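Local structure of uncharacterized protein Atu2129 (Agrobacterium tumefaciens, 3DNH) at residues S188-L193 against W214-I219; R202-A207 against D231-W236; L47-G52 against A80-T85; R88-L93 against T108-A113. The protein is of unknown function but belongs to the pyridoxamine 5'-phosphate oxidase-like, CREG-type beta-barrel proteins and may bind a flavin, as many relatives do. One frame throughout, in Å; residues are numbered along the deposited sequence.

How the contacts relate
From the N terminus, contact 3 comes first. It closes a loop from the turn after strand 41-47 to helix 78-85, across strands 54-63 and 69-74. Contact 4 follows in series and pairs strand 88-93, just after that helix, with strand 106-115 of the six-stranded barrel. The two touch through M83, packed on I89 and A113, and both reach the second subunit. Contacts 1 and 2 lie on the other side of the chain's centre and cross along the sequence. They set helices 180-194 and 199-206 against the outer strands of the C-terminal three-stranded sheet. W214 of contact 1 packs on A204 of contact 2. Contacts 1 and 3 have centres about 39 Å apart.

Contact 1: S188-L193 against W214-I219; sequences SEATRL and WKITSI
I216 is the side chain that A190 and L193 of the helix share. Its CB points at the helix and splits into two branches. CG2 is a short branch and rests on A190 CB at 3.9 Å. CG1 takes the other direction, anti to the carbonyl carbon (chi1 -64°), and carries CD1 over to L193. There CD1 meets L193 CB at 3.5 Å and L193 CD1 at 3.9 Å. I219 adds a second prong. Its CD1 reaches the helix backbone at A190 N, 3.6 Å away, and lies 3.8 Å from E189 CB. The polar end of E189 turns away from the strand and pairs with R192 along the helix. R192 NE donates to E189 OE2 at 3.0 Å, approaching from above the carboxylate plane. I216 and I219 are three residues apart, yet both face the helix. This fits the classic beta bulge that T217 and S218 form opposite D225. L203 of helix 199-206 also touches I216, and F247 of helix 244-254 packs on E189 and L193. Helix and strand run antiparallel, 174° between their directions. This is helix-on-sheet packing of an alpha+beta kind, the helix lying along an outer strand of a small antiparallel sheet.

Contact 2: R202-A207 against D231-W236; sequences RLAVLA and DLARLW
Helix 199-206 crosses the outer strand 232-236 of the C-terminal three-stranded sheet, and L203, L206 and A207 close round L235 where they meet. The short segments are 77° apart in direction, and the contact centres on L235. L235 supplies the largest surface. With CG anti to its own N (chi1 -176°), it sends both methyls into the helix. CD1 sits 3.7 Å from L206 CB. CD2 meets L203 CD2 at 3.8 Å, the two leucines crossing at about a right angle. Two residues back along the strand, the small A233 allows close approach. Its CB lies 4.0 Å from A207 CB and 4.2 Å from A204 CB. A207 also presses its CB on the strand backbone, at 3.5 Å from R234 O. Two waters fill in the polar part. A207 O accepts from both. One water in turn accepts from R234 N, and the other donates to R234 O, so both backbone groups of this outer-strand residue are served. The R234 side chain points away and is held by D220 and D225. L254 of helix 244-254 covers L206 and L235. This is helix-on-sheet packing against the last strand of an antiparallel meander.

Contact 3: L47-G52 against A80-T85; sequences LDPVSG and ARNMET
The R81 guanidinium has P49 CG over one face, 3.8 Å from R81 NE. At its edge, in plane, lie the N82 amide and a water. R81 NE and NH2 both donate side-on to N82 OD1, the NH2 bond being 2.9 Å. OD1 lies in the guanidinium plane, and this two-nitrogen grip fixes the rotation of the group. The planes of the D48 carboxylate and the R81 guanidinium are 75° apart. D48 OD2 makes a long salt bridge to R81 NH2 at 3.7 Å. The edge water donates to D48 OD2 and accepts from N82 ND2. Residues 47-52 form the turn between strands 41-47 and 54-63 of the barrel. An Asx turn shapes it. D48, its CG anti to the backbone N (chi1 -170°), takes V50 N and S51 N on OD1 from opposite faces, each at 3.0 Å. T12 of the second subunit also bonds D48 OD1, and its carbonyl accepts from R81 NH2. N82 OD1 approaches P49 CD to 3.2 Å. A second water donates to L47 O and to T85 OG1, joining the end of strand 41-47 to the helix. T85 OG1 also donates to N82 O and lies 3.6 Å from P49 CB.

Contact 4: R88-L93 against T108-A113; sequences RISVTL and TLVGRA
Strands 88-93 and 108-113 run antiparallel, and I89 with G111 and V91 with L109 are their hydrogen-bonded pairs. I89 N donates to G111 O at 2.9 Å and G111 N to I89 O; V91 and L109 do the same. The short segments are 133° apart in direction, consistent with barrel twist. R88, S90 and T92 share one face with T108, V110 and R112. R88 and R112 lie side by side with guanidinium planes only 6° apart. R88 CG covers one face of the R112 group. D86 makes a salt bridge to R88 and may offset the like charges of R88 and R112. Y53 of the second subunit makes a cation-pi contact with R88. With chi1 at -178°, S90 turns OG along the strand to T108 CG2 at 3.4 Å and V110 CG2 at 3.6 Å. The hydroxyls of S90, T92 and T108 all hydrogen-bond to T56 of the second subunit. The other face is apolar. I89 CD1 meets A113 CB at 3.9 Å, and V91 CG2 meets L109 CB at 3.8 Å. The face with S90, T92 and T108 is part of the dimer interface, as in pyridoxamine 5'-phosphate oxidase-like split barrels, many of which bind FMN between subunits.

Contact 1: S188-L193 against W214-I219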
# COMPACT_ATOMS: atom_id res chain seq x y z
N SER A 188 -16.25 13.43 -25.22
CA SER A 188 -16.55 12.91 -26.54
C SER A 188 -15.28 12.58 -27.33
O SER A 188 -15.28 11.66 -28.15
CB SER A 188 -17.45 13.87 -27.32
OG SER A 188 -16.77 15.09 -27.49
N GLU A 189 -14.19 13.31 -27.09
CA GLU A 189 -12.90 12.89 -27.66
C GLU A 189 -12.42 11.54 -27.12
O GLU A 189 -11.97 10.71 -27.90
CB GLU A 189 -11.82 13.95 -27.49
CG GLU A 189 -12.03 15.13 -28.42
CD GLU A 189 -11.91 14.72 -29.87
OE1 GLU A 189 -10.78 14.58 -30.36
OE2 GLU A 189 -12.95 14.51 -30.53
N ALA A 190 -12.54 11.31 -25.80
CA ALA A 190 -12.18 10.01 -25.20
C ALA A 190 -12.97 8.88 -25.87
O ALA A 190 -12.40 7.85 -26.25
CB ALA A 190 -12.45 10.01 -23.66
N THR A 191 -14.29 9.07 -25.99
CA THR A 191 -15.17 8.11 -26.63
C THR A 191 -14.77 7.85 -28.07
O THR A 191 -14.71 6.70 -28.51
CB THR A 191 -16.64 8.60 -26.59
OG1 THR A 191 -17.00 8.88 -25.25
CG2 THR A 191 -17.60 7.55 -27.13
N ARG A 192 -14.49 8.92 -28.78
CA ARG A 192 -14.08 8.87 -30.16
C ARG A 192 -12.85 8.03 -30.32
O ARG A 192 -12.83 7.13 -31.10
CB ARG A 192 -13.76 10.27 -30.66
CG ARG A 192 -14.27 10.56 -32.03
CD ARG A 192 -13.33 11.30 -32.93
NE ARG A 192 -12.33 12.08 -32.26
CZ ARG A 192 -11.05 12.05 -32.57
NH1 ARG A 192 -10.63 11.31 -33.53
NH2 ARG A 192 -10.22 12.78 -31.90
N LEU A 193 -11.82 8.37 -29.58
CA LEU A 193 -10.54 7.70 -29.60
C LEU A 193 -10.59 6.26 -29.13
O LEU A 193 -9.91 5.41 -29.71
CB LEU A 193 -9.48 8.48 -28.79
CG LEU A 193 -9.14 9.82 -29.46
CD1 LEU A 193 -8.25 10.69 -28.57
CD2 LEU A 193 -8.51 9.52 -30.83
N TRP A 214 -6.43 -1.39 -23.30
CA TRP A 214 -6.42 -0.02 -22.74
C TRP A 214 -7.63 0.81 -23.13
O TRP A 214 -8.20 0.63 -24.22
CB TRP A 214 -5.16 0.69 -23.23
CG TRP A 214 -3.94 0.13 -22.59
CD1 TRP A 214 -3.15 -0.87 -23.07
CD2 TRP A 214 -3.41 0.49 -21.31
NE1 TRP A 214 -2.12 -1.11 -22.20
CE2 TRP A 214 -2.26 -0.31 -21.10
CE3 TRP A 214 -3.76 1.43 -20.34
CZ2 TRP A 214 -1.47 -0.21 -19.93
CZ3 TRP A 214 -2.98 1.54 -19.20
CH2 TRP A 214 -1.84 0.73 -19.01
N LYS A 215 -8.02 1.73 -22.25
CA LYS A 215 -9.00 2.77 -22.56
C LYS A 215 -8.49 4.11 -22.04
O LYS A 215 -7.85 4.15 -21.00
CB LYS A 215 -10.36 2.46 -21.91
CG LYS A 215 -11.14 1.25 -22.56
CD LYS A 215 -11.63 1.57 -24.00
CE LYS A 215 -12.19 0.34 -24.75
NZ LYS A 215 -12.49 0.55 -26.23
N ILE A 216 -8.77 5.19 -22.79
CA ILE A 216 -8.61 6.55 -22.29
C ILE A 216 -9.65 6.79 -21.26
O ILE A 216 -10.84 6.55 -21.52
CB ILE A 216 -8.79 7.57 -23.38
CG1 ILE A 216 -7.69 7.37 -24.43
CG2 ILE A 216 -8.80 9.03 -22.80
CD1 ILE A 216 -7.89 8.17 -25.66
N THR A 217 -9.21 7.24 -20.09
CA THR A 217 -10.13 7.55 -19.00
C THR A 217 -10.35 9.04 -18.88
O THR A 217 -11.42 9.47 -18.42
CB THR A 217 -9.68 6.93 -17.63
OG1 THR A 217 -8.37 7.41 -17.29
CG2 THR A 217 -9.63 5.39 -17.76
N SER A 218 -9.35 9.85 -19.29
CA SER A 218 -9.40 11.25 -19.07
C SER A 218 -8.41 11.98 -19.94
O SER A 218 -7.26 11.54 -20.07
CB SER A 218 -9.12 11.55 -17.57
OG SER A 218 -9.43 12.87 -17.21
N ILE A 219 -8.85 13.09 -20.56
CA ILE A 219 -7.97 14.00 -21.33
C ILE A 219 -7.95 15.33 -20.61
O ILE A 219 -9.01 15.81 -20.19
CB ILE A 219 -8.48 14.21 -22.77
CG1 ILE A 219 -8.59 12.85 -23.51
CG2 ILE A 219 -7.62 15.27 -23.50
CD1 ILE A 219 -9.41 12.86 -24.77

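Contact 2: R202-A207 against D231-W236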
# COMPACT_ATOMS: atom_id res chain seq x y z
N ARG A 202 -1.94 1.97 -28.21
CA ARG A 202 -0.83 2.72 -28.82
C ARG A 202 -0.37 3.91 -27.97
O ARG A 202 0.84 4.17 -27.85
CB ARG A 202 -1.15 3.19 -30.25
CG ARG A 202 -1.05 2.06 -31.27
CD ARG A 202 -1.72 2.36 -32.62
NE ARG A 202 -1.32 3.66 -33.19
CZ ARG A 202 -1.18 3.92 -34.49
NH1 ARG A 202 -0.82 5.15 -34.88
NH2 ARG A 202 -1.39 2.97 -35.42
N LEU A 203 -1.32 4.63 -27.41
CA LEU A 203 -1.03 5.79 -26.52
C LEU A 203 -0.40 5.33 -25.22
O LEU A 203 0.53 5.97 -24.73
CB LEU A 203 -2.29 6.61 -26.21
CG LEU A 203 -3.05 7.19 -27.41
CD1 LEU A 203 -4.37 7.80 -26.95
CD2 LEU A 203 -2.19 8.25 -28.14
N ALA A 204 -0.90 4.21 -24.67
CA ALA A 204 -0.34 3.68 -23.44
C ALA A 204 1.12 3.23 -23.64
O ALA A 204 1.97 3.47 -22.78
CB ALA A 204 -1.19 2.58 -22.90
N VAL A 205 1.40 2.60 -24.78
CA VAL A 205 2.78 2.20 -25.10
C VAL A 205 3.69 3.43 -25.24
O VAL A 205 4.77 3.42 -24.67
CB VAL A 205 2.88 1.17 -26.27
CG1 VAL A 205 1.95 -0.03 -26.04
CG2 VAL A 205 2.59 1.81 -27.59
N LEU A 206 3.24 4.49 -25.93
CA LEU A 206 3.94 5.81 -25.95
C LEU A 206 4.22 6.36 -24.55
O LEU A 206 5.23 7.01 -24.32
CB LEU A 206 3.11 6.87 -26.68
CG LEU A 206 3.22 7.28 -28.16
CD1 LEU A 206 2.11 6.74 -28.97
CD2 LEU A 206 3.15 8.82 -28.21
N ALA A 207 3.27 6.13 -23.64
CA ALA A 207 3.39 6.55 -22.26
C ALA A 207 4.41 5.73 -21.44
O ALA A 207 4.73 6.10 -20.30
CB ALA A 207 2.02 6.47 -21.62
N ASP A 231 -3.03 -2.29 -15.17
CA ASP A 231 -2.16 -1.11 -15.15
C ASP A 231 -2.83 0.25 -15.43
O ASP A 231 -3.94 0.33 -15.93
CB ASP A 231 -0.99 -1.32 -16.11
CG ASP A 231 0.32 -0.71 -15.59
OD1 ASP A 231 1.36 -0.97 -16.25
OD2 ASP A 231 0.33 0.00 -14.54
N LEU A 232 -2.11 1.32 -15.10
CA LEU A 232 -2.52 2.69 -15.42
C LEU A 232 -1.35 3.35 -16.14
O LEU A 232 -0.17 3.05 -15.82
CB LEU A 232 -2.87 3.51 -14.14
CG LEU A 232 -3.99 3.02 -13.21
CD1 LEU A 232 -4.04 3.87 -11.94
CD2 LEU A 232 -5.36 2.97 -13.91
N ALA A 233 -1.67 4.25 -17.07
CA ALA A 233 -0.67 5.03 -17.81
C ALA A 233 -1.08 6.50 -17.90
O ALA A 233 -2.30 6.84 -17.78
CB ALA A 233 -0.45 4.45 -19.23
N ARG A 234 -0.08 7.36 -18.03
CA ARG A 234 -0.30 8.77 -18.35
C ARG A 234 0.64 9.20 -19.47
O ARG A 234 1.87 9.12 -19.33
CB ARG A 234 -0.15 9.71 -17.14
CG ARG A 234 -0.47 11.15 -17.56
CD ARG A 234 -0.53 12.09 -16.45
NE ARG A 234 -0.77 13.48 -16.84
CZ ARG A 234 -1.93 14.03 -17.25
NH1 ARG A 234 -3.05 13.31 -17.41
NH2 ARG A 234 -1.95 15.36 -17.48
N LEU A 235 0.07 9.65 -20.58
CA LEU A 235 0.86 10.20 -21.71
C LEU A 235 0.92 11.71 -21.56
O LEU A 235 -0.12 12.35 -21.58
CB LEU A 235 0.24 9.83 -23.07
CG LEU A 235 0.96 10.23 -24.39
CD1 LEU A 235 2.36 9.72 -24.44
CD2 LEU A 235 0.18 9.72 -25.63
N TRP A 236 2.12 12.29 -21.42
CA TRP A 236 2.26 13.73 -21.32
C TRP A 236 2.41 14.40 -22.66
O TRP A 236 3.20 13.96 -23.50
CB TRP A 236 3.44 14.11 -20.43
CG TRP A 236 3.25 13.61 -19.01
CD1 TRP A 236 3.56 12.35 -18.53
CD2 TRP A 236 2.69 14.33 -17.91
NE1 TRP A 236 3.27 12.26 -17.18
CE2 TRP A 236 2.72 13.45 -16.77
CE3 TRP A 236 2.17 15.63 -17.75
CZ2 TRP A 236 2.25 13.84 -15.50
CZ3 TRP A 236 1.70 16.03 -16.45
CH2 TRP A 236 1.74 15.13 -15.37
O HOH W 1 2.70 5.93 -17.78
O HOH W 2 4.89 8.73 -19.89

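Contact 3: L47-G52 against A80-T85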
# COMPACT_ATOMS: atom_id res chain seq x y z
N LEU A 47 -8.07 9.15 11.65
CA LEU A 47 -7.81 9.29 13.10
C LEU A 47 -8.93 8.68 13.94
O LEU A 47 -10.12 8.93 13.69
CB LEU A 47 -7.59 10.76 13.50
CG LEU A 47 -6.41 11.58 12.94
CD1 LEU A 47 -6.56 13.07 13.33
CD2 LEU A 47 -5.04 11.04 13.41
N ASP A 48 -8.55 7.91 14.95
CA ASP A 48 -9.52 7.37 15.86
C ASP A 48 -10.04 8.47 16.78
O ASP A 48 -9.26 9.21 17.39
CB ASP A 48 -8.96 6.20 16.63
CG ASP A 48 -10.03 5.46 17.40
OD1 ASP A 48 -10.44 5.95 18.48
OD2 ASP A 48 -10.50 4.41 16.90
N PRO A 49 -11.38 8.60 16.87
CA PRO A 49 -11.99 9.67 17.68
C PRO A 49 -11.77 9.63 19.19
O PRO A 49 -11.92 10.66 19.85
CB PRO A 49 -13.48 9.57 17.36
CG PRO A 49 -13.68 8.25 16.78
CD PRO A 49 -12.39 7.80 16.16
N VAL A 50 -11.47 8.45 19.76
CA VAL A 50 -11.32 8.31 21.22
C VAL A 50 -9.85 8.16 21.58
O VAL A 50 -9.33 8.85 22.47
CB VAL A 50 -12.13 7.09 21.81
CG1 VAL A 50 -11.93 6.94 23.32
CG2 VAL A 50 -13.63 7.18 21.49
N SER A 51 -9.16 7.26 20.88
CA SER A 51 -7.81 6.86 21.27
C SER A 51 -6.76 7.83 20.75
O SER A 51 -5.71 7.98 21.35
CB SER A 51 -7.52 5.44 20.81
OG SER A 51 -7.53 5.36 19.39
N GLY A 52 -7.05 8.47 19.63
CA GLY A 52 -6.13 9.45 19.04
C GLY A 52 -5.07 8.77 18.20
O GLY A 52 -4.31 9.44 17.50
N ALA A 80 -14.49 5.11 7.45
CA ALA A 80 -15.67 5.96 7.18
C ALA A 80 -16.12 6.68 8.44
O ALA A 80 -16.28 7.92 8.42
CB ALA A 80 -16.82 5.15 6.60
N ARG A 81 -16.32 5.91 9.53
CA ARG A 81 -16.66 6.45 10.83
C ARG A 81 -15.66 7.51 11.25
O ARG A 81 -16.06 8.62 11.66
CB ARG A 81 -16.70 5.33 11.90
CG ARG A 81 -17.40 5.67 13.27
CD ARG A 81 -16.48 6.35 14.32
NE ARG A 81 -15.16 5.71 14.39
CZ ARG A 81 -14.89 4.61 15.07
NH1 ARG A 81 -15.85 4.01 15.79
NH2 ARG A 81 -13.66 4.10 15.06
N ASN A 82 -14.36 7.18 11.19
CA ASN A 82 -13.31 8.09 11.67
C ASN A 82 -13.41 9.42 10.93
O ASN A 82 -13.43 10.49 11.56
CB ASN A 82 -11.91 7.49 11.52
CG ASN A 82 -11.65 6.35 12.48
OD1 ASN A 82 -12.39 6.18 13.45
ND2 ASN A 82 -10.62 5.53 12.21
N MSE A 83 -13.54 9.33 9.61
CA MSE A 83 -13.69 10.49 8.74
C MSE A 83 -14.96 11.34 9.02
O MSE A 83 -14.91 12.55 8.86
CB MSE A 83 -13.62 10.07 7.27
CG MSE A 83 -12.21 9.67 6.84
SE MSE A 83 -12.03 9.28 4.93
CE MSE A 83 -13.00 7.54 4.83
N GLU A 84 -16.06 10.71 9.45
CA GLU A 84 -17.23 11.47 9.96
C GLU A 84 -16.81 12.33 11.15
O GLU A 84 -17.11 13.52 11.21
CB GLU A 84 -18.38 10.57 10.44
CG GLU A 84 -19.41 10.12 9.42
CD GLU A 84 -19.77 11.20 8.36
OE1 GLU A 84 -20.83 11.86 8.51
OE2 GLU A 84 -19.01 11.35 7.37
N THR A 85 -16.11 11.71 12.09
CA THR A 85 -15.70 12.37 13.33
C THR A 85 -14.61 13.46 13.13
O THR A 85 -14.65 14.48 13.82
CB THR A 85 -15.28 11.33 14.41
OG1 THR A 85 -14.17 10.55 13.95
CG2 THR A 85 -16.44 10.38 14.74
O HOH W 3 -11.67 10.88 14.34
O HOH W 4 -10.31 3.49 14.37

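Contact 4: R88-L93 against T108-A113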
# COMPACT_ATOMS: atom_id res chain seq x y z
N ARG A 88 -9.42 15.00 8.83
CA ARG A 88 -7.98 15.01 8.56
C ARG A 88 -7.50 13.60 8.19
O ARG A 88 -7.69 12.63 8.96
CB ARG A 88 -7.18 15.55 9.74
CG ARG A 88 -7.48 17.00 10.02
CD ARG A 88 -6.68 17.48 11.20
NE ARG A 88 -7.13 16.87 12.43
CZ ARG A 88 -6.54 17.05 13.61
NH1 ARG A 88 -7.05 16.46 14.67
NH2 ARG A 88 -5.45 17.80 13.73
N ILE A 89 -6.93 13.48 6.99
CA ILE A 89 -6.47 12.18 6.44
C ILE A 89 -5.10 12.32 5.80
O ILE A 89 -4.64 13.44 5.52
CB ILE A 89 -7.46 11.57 5.39
CG1 ILE A 89 -7.62 12.43 4.11
CG2 ILE A 89 -8.85 11.33 6.03
CD1 ILE A 89 -8.25 11.62 2.89
N SER A 90 -4.45 11.17 5.55
CA SER A 90 -3.25 11.12 4.74
C SER A 90 -3.37 9.94 3.77
O SER A 90 -3.90 8.90 4.13
CB SER A 90 -2.00 10.96 5.61
OG SER A 90 -0.81 10.95 4.82
N VAL A 91 -2.85 10.09 2.54
CA VAL A 91 -2.79 8.95 1.60
C VAL A 91 -1.38 8.81 1.06
O VAL A 91 -0.67 9.81 0.95
CB VAL A 91 -3.78 9.09 0.39
CG1 VAL A 91 -5.19 9.19 0.86
CG2 VAL A 91 -3.44 10.33 -0.47
N THR A 92 -0.96 7.58 0.81
CA THR A 92 0.29 7.36 0.11
C THR A 92 -0.03 6.58 -1.14
O THR A 92 -0.62 5.51 -1.08
CB THR A 92 1.36 6.68 0.96
OG1 THR A 92 1.64 7.52 2.09
CG2 THR A 92 2.71 6.45 0.14
N LEU A 93 0.37 7.17 -2.26
CA LEU A 93 0.24 6.55 -3.54
C LEU A 93 1.59 6.03 -4.00
O LEU A 93 2.62 6.70 -3.85
CB LEU A 93 -0.32 7.57 -4.52
CG LEU A 93 -1.83 7.79 -4.48
CD1 LEU A 93 -2.28 8.39 -3.14
CD2 LEU A 93 -2.19 8.77 -5.62
N THR A 108 3.14 11.06 -0.74
CA THR A 108 2.24 11.25 0.40
C THR A 108 1.50 12.58 0.28
O THR A 108 2.11 13.62 0.09
CB THR A 108 2.99 11.14 1.76
OG1 THR A 108 3.57 9.84 1.86
CG2 THR A 108 2.03 11.32 2.92
N LEU A 109 0.16 12.52 0.36
CA LEU A 109 -0.69 13.70 0.30
C LEU A 109 -1.47 13.78 1.60
O LEU A 109 -2.17 12.84 1.97
CB LEU A 109 -1.63 13.64 -0.91
CG LEU A 109 -1.02 13.31 -2.30
CD1 LEU A 109 -2.14 13.06 -3.30
CD2 LEU A 109 -0.16 14.48 -2.80
N VAL A 110 -1.32 14.91 2.30
CA VAL A 110 -1.99 15.14 3.56
C VAL A 110 -3.06 16.20 3.37
O VAL A 110 -2.80 17.22 2.75
CB VAL A 110 -0.97 15.52 4.65
CG1 VAL A 110 -1.67 15.87 5.96
CG2 VAL A 110 0.06 14.41 4.81
N GLY A 111 -4.27 15.98 3.89
CA GLY A 111 -5.32 17.01 3.79
C GLY A 111 -6.64 16.61 4.42
O GLY A 111 -6.65 15.94 5.45
N ARG A 112 -7.75 17.03 3.81
CA ARG A 112 -9.09 16.70 4.33
C ARG A 112 -9.90 15.85 3.36
O ARG A 112 -9.78 15.99 2.15
CB ARG A 112 -9.86 17.95 4.78
CG ARG A 112 -9.29 18.57 6.04
CD ARG A 112 -9.85 19.94 6.35
NE ARG A 112 -9.16 20.44 7.54
CZ ARG A 112 -9.46 20.10 8.80
NH1 ARG A 112 -8.71 20.58 9.79
NH2 ARG A 112 -10.49 19.30 9.08
N ALA A 113 -10.66 14.90 3.93
CA ALA A 113 -11.59 14.08 3.18
C ALA A 113 -12.90 14.84 3.10
O ALA A 113 -13.66 14.88 4.10
CB ALA A 113 -11.80 12.77 3.89